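PDB 1B77: protein (sliding clamp), which probably encircles DNA as a three-subunit ring and holds the phage DNA polymerase, whose interaction peptide it binds, on its template for processive replication. Local coordinates for residues S130-I140 against F180-K188. Numbering follows the deposited sequence.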
loop_
_atom_site.group_PDB
_atom_site.type_symbol
_atom_site.label_atom_id
_atom_site.label_comp_id
_atom_site.label_asym_id
_atom_site.label_seq_id
_atom_site.Cartn_x
_atom_site.Cartn_y
_atom_site.Cartn_z
ATOM N N SER A 130 -16.440 8.228 10.610
ATOM C CA SER A 130 -17.528 8.319 9.639
ATOM C C SER A 130 -17.403 7.242 8.566
ATOM O O SER A 130 -18.385 6.604 8.190
ATOM C CB SER A 130 -17.553 9.702 8.979
ATOM O OG SER A 130 -18.205 10.650 9.813
ATOM N N ARG A 131 -16.185 7.037 8.078
ATOM C CA ARG A 131 -15.935 6.035 7.053
ATOM C C ARG A 131 -16.176 4.608 7.545
ATOM O O ARG A 131 -16.624 3.752 6.788
ATOM C CB ARG A 131 -14.496 6.166 6.529
ATOM C CG ARG A 131 -14.343 7.149 5.377
ATOM C CD ARG A 131 -13.545 8.392 5.749
ATOM N NE ARG A 131 -12.167 8.092 6.144
ATOM C CZ ARG A 131 -11.221 9.020 6.299
ATOM N NH1 ARG A 131 -11.505 10.302 6.101
ATOM N NH2 ARG A 131 -9.997 8.670 6.677
ATOM N N GLY A 132 -15.878 4.359 8.817
ATOM C CA GLY A 132 -16.055 3.027 9.375
ATOM C C GLY A 132 -17.475 2.635 9.744
ATOM O O GLY A 132 -17.773 1.447 9.884
ATOM N N LEU A 133 -18.349 3.627 9.908
ATOM C CA LEU A 133 -19.748 3.384 10.263
ATOM C C LEU A 133 -20.673 3.805 9.126
ATOM O O LEU A 133 -21.877 3.953 9.321
ATOM C CB LEU A 133 -20.125 4.175 11.520
ATOM C CG LEU A 133 -19.466 3.823 12.853
ATOM C CD1 LEU A 133 -19.803 4.888 13.886
ATOM C CD2 LEU A 133 -19.944 2.456 13.309
ATOM N N GLN A 134 -20.100 3.994 7.945
ATOM C CA GLN A 134 -20.846 4.417 6.765
ATOM C C GLN A 134 -21.691 5.651 7.035
ATOM O O GLN A 134 -22.861 5.711 6.652
ATOM C CB GLN A 134 -21.756 3.301 6.241
ATOM C CG GLN A 134 -21.051 2.011 5.869
ATOM C CD GLN A 134 -20.930 1.082 7.049
ATOM O OE1 GLN A 134 -21.936 0.664 7.618
ATOM N NE2 GLN A 134 -19.699 0.757 7.430
ATOM N N ILE A 135 -21.106 6.629 7.715
ATOM C CA ILE A 135 -21.820 7.866 7.989
ATOM C C ILE A 135 -21.657 8.713 6.734
ATOM O O ILE A 135 -20.546 9.112 6.389
ATOM C CB ILE A 135 -21.224 8.610 9.206
ATOM C CG1 ILE A 135 -21.397 7.758 10.469
ATOM C CG2 ILE A 135 -21.911 9.969 9.375
ATOM C CD1 ILE A 135 -20.847 8.379 11.737
ATOM N N ASP A 136 -22.762 8.964 6.041
ATOM C CA ASP A 136 -22.725 9.750 4.816
ATOM C C ASP A 136 -23.305 11.149 5.008
ATOM O O ASP A 136 -23.285 11.972 4.085
ATOM C CB ASP A 136 -23.489 9.020 3.711
ATOM C CG ASP A 136 -24.956 8.809 4.053
ATOM O OD1 ASP A 136 -25.341 9.033 5.220
ATOM O OD2 ASP A 136 -25.724 8.398 3.153
ATOM N N THR A 137 -23.814 11.425 6.203
ATOM C CA THR A 137 -24.400 12.725 6.481
ATOM C C THR A 137 -24.338 13.054 7.961
ATOM O O THR A 137 -24.543 12.186 8.810
ATOM C CB THR A 137 -25.876 12.769 6.057
ATOM O OG1 THR A 137 -26.635 11.920 6.922
ATOM C CG2 THR A 137 -26.052 12.276 4.627
ATOM N N ILE A 138 -24.049 14.312 8.270
ATOM C CA ILE A 138 -23.996 14.754 9.655
ATOM C C ILE A 138 -24.989 15.893 9.832
ATOM O O ILE A 138 -25.383 16.540 8.863
ATOM C CB ILE A 138 -22.595 15.272 10.057
ATOM C CG1 ILE A 138 -22.238 16.506 9.232
ATOM C CG2 ILE A 138 -21.559 14.183 9.855
ATOM C CD1 ILE A 138 -20.991 17.215 9.702
ATOM N N ALA A 139 -25.393 16.124 11.074
ATOM C CA ALA A 139 -26.317 17.197 11.396
ATOM C C ALA A 139 -25.790 17.971 12.600
ATOM O O ALA A 139 -25.492 17.387 13.642
ATOM C CB ALA A 139 -27.699 16.632 11.702
ATOM N N ILE A 140 -25.658 19.283 12.447
ATOM C CA ILE A 140 -25.184 20.130 13.535
ATOM C C ILE A 140 -26.434 20.747 14.150
ATOM O O ILE A 140 -27.168 21.488 13.489
ATOM C CB ILE A 140 -24.224 21.216 13.004
ATOM C CG1 ILE A 140 -23.097 20.542 12.209
ATOM C CG2 ILE A 140 -23.628 22.007 14.160
ATOM C CD1 ILE A 140 -22.211 21.495 11.435
ATOM N N PHE A 180 -28.892 21.695 11.062
ATOM C CA PHE A 180 -28.238 21.866 9.769
ATOM C C PHE A 180 -27.633 20.552 9.300
ATOM O O PHE A 180 -26.802 19.959 9.988
ATOM C CB PHE A 180 -27.149 22.945 9.850
ATOM C CG PHE A 180 -27.662 24.304 10.243
ATOM C CD1 PHE A 180 -28.369 25.091 9.336
ATOM C CD2 PHE A 180 -27.430 24.806 11.520
ATOM C CE1 PHE A 180 -28.835 26.364 9.701
ATOM C CE2 PHE A 180 -27.891 26.074 11.888
ATOM C CZ PHE A 180 -28.592 26.850 10.977
ATOM N N VAL A 181 -28.054 20.112 8.118
ATOM C CA VAL A 181 -27.593 18.854 7.541
ATOM C C VAL A 181 -26.500 19.025 6.488
ATOM O O VAL A 181 -26.638 19.820 5.553
ATOM C CB VAL A 181 -28.773 18.099 6.903
ATOM C CG1 VAL A 181 -28.310 16.750 6.369
ATOM C CG2 VAL A 181 -29.877 17.936 7.921
ATOM N N ILE A 182 -25.423 18.258 6.633
ATOM C CA ILE A 182 -24.306 18.323 5.699
ATOM C C ILE A 182 -23.953 16.964 5.100
ATOM O O ILE A 182 -23.850 15.970 5.816
ATOM C CB ILE A 182 -23.044 18.907 6.385
ATOM C CG1 ILE A 182 -23.267 20.386 6.708
ATOM C CG2 ILE A 182 -21.820 18.735 5.490
ATOM C CD1 ILE A 182 -22.139 21.023 7.485
ATOM N N ASN A 183 -23.785 16.928 3.783
ATOM C CA ASN A 183 -23.415 15.699 3.096
ATOM C C ASN A 183 -21.931 15.492 3.396
ATOM O O ASN A 183 -21.092 16.291 2.992
ATOM C CB ASN A 183 -23.647 15.843 1.586
ATOM C CG ASN A 183 -23.091 14.663 0.785
ATOM O OD1 ASN A 183 -22.987 13.540 1.288
ATOM N ND2 ASN A 183 -22.745 14.917 -0.478
ATOM N N MET A 184 -21.620 14.423 4.116
ATOM C CA MET A 184 -20.243 14.163 4.493
ATOM C C MET A 184 -19.265 14.142 3.330
ATOM O O MET A 184 -18.072 14.357 3.514
ATOM C CB MET A 184 -20.138 12.847 5.259
ATOM C CG MET A 184 -18.875 12.759 6.083
ATOM S SD MET A 184 -19.004 13.502 7.737
ATOM C CE MET A 184 -19.464 15.146 7.394
ATOM N N ALA A 185 -19.769 13.888 2.130
ATOM C CA ALA A 185 -18.906 13.835 0.959
ATOM C C ALA A 185 -18.334 15.203 0.609
ATOM O O ALA A 185 -17.402 15.297 -0.194
ATOM C CB ALA A 185 -19.670 13.274 -0.229
ATOM N N ASN A 186 -18.887 16.263 1.192
ATOM C CA ASN A 186 -18.401 17.606 0.899
ATOM C C ASN A 186 -17.423 18.128 1.951
ATOM O O ASN A 186 -16.926 19.245 1.829
ATOM C CB ASN A 186 -19.576 18.576 0.784
ATOM C CG ASN A 186 -20.616 18.101 -0.197
ATOM O OD1 ASN A 186 -20.294 17.755 -1.330
ATOM N ND2 ASN A 186 -21.874 18.087 0.227
ATOM N N MET A 187 -17.156 17.319 2.976
ATOM C CA MET A 187 -16.247 17.723 4.054
ATOM C C MET A 187 -14.781 17.460 3.727
ATOM O O MET A 187 -14.095 16.746 4.462
ATOM C CB MET A 187 -16.616 16.993 5.351
ATOM C CG MET A 187 -17.962 17.391 5.921
ATOM S SD MET A 187 -18.005 19.077 6.550
ATOM C CE MET A 187 -17.137 18.861 8.110
ATOM N N LYS A 188 -14.312 18.043 2.628
ATOM C CA LYS A 188 -12.925 17.885 2.179
ATOM C C LYS A 188 -12.034 18.864 2.949
ATOM O O LYS A 188 -11.186 19.534 2.367
ATOM C CB LYS A 188 -12.820 18.188 0.678
ATOM C CG LYS A 188 -13.855 17.491 -0.196
ATOM C CD LYS A 188 -13.566 16.013 -0.369
ATOM C CE LYS A 188 -14.676 15.336 -1.157
ATOM N NZ LYS A 188 -14.885 15.947 -2.500
#
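The F180 ring meets the I140 carbonyl obliquely, CD2 lying 3.9 Å from I140 O, while the F178 ring of the same strand meets it as well and L198 adds packing. The second flat group, the N183 amide, turns OD1 to within 3.2 Å of D136 O; both are acceptors, and OD1 instead takes a weak hydrogen bond from A185 N. Both groups sit on an antiparallel strand pair, 137-143 with 178-183, in the antiparallel sheet of the C-terminal domain of this gp45 processivity factor, N183 at the end where the second strand stops. I138 and I182 exchange two backbone hydrogen bonds, as do I140 and F180; I182 N to I138 O is nearly straight, 176° at the hydrogen. T137-N183 and A139-V181 are the non-hydrogen-bonded pairs. D136 and T137 form a classic beta bulge opposite Y152, and D136 O, just before the strand, accepts a hydrogen bond from M184 N, which lies 51° out of its carbonyl plane. On the face carrying I138, I140, I182 and F180, I138 and I182 run side by side, and the CD1 atoms of I140 and I182 meet at 4.0 Å. The M184 chain, bent at its second and third torsions, crosses I138 roughly at right angles. Its SD sits 3.6 Å from S130 OG, itself bonded to L126 O, so helix 120-132 touches the 3-10 segment 184-186. Packing is tight at the methyl: M184 CE is 3.4 Å from I138 CG2 and 3.5 Å from I138 CD1.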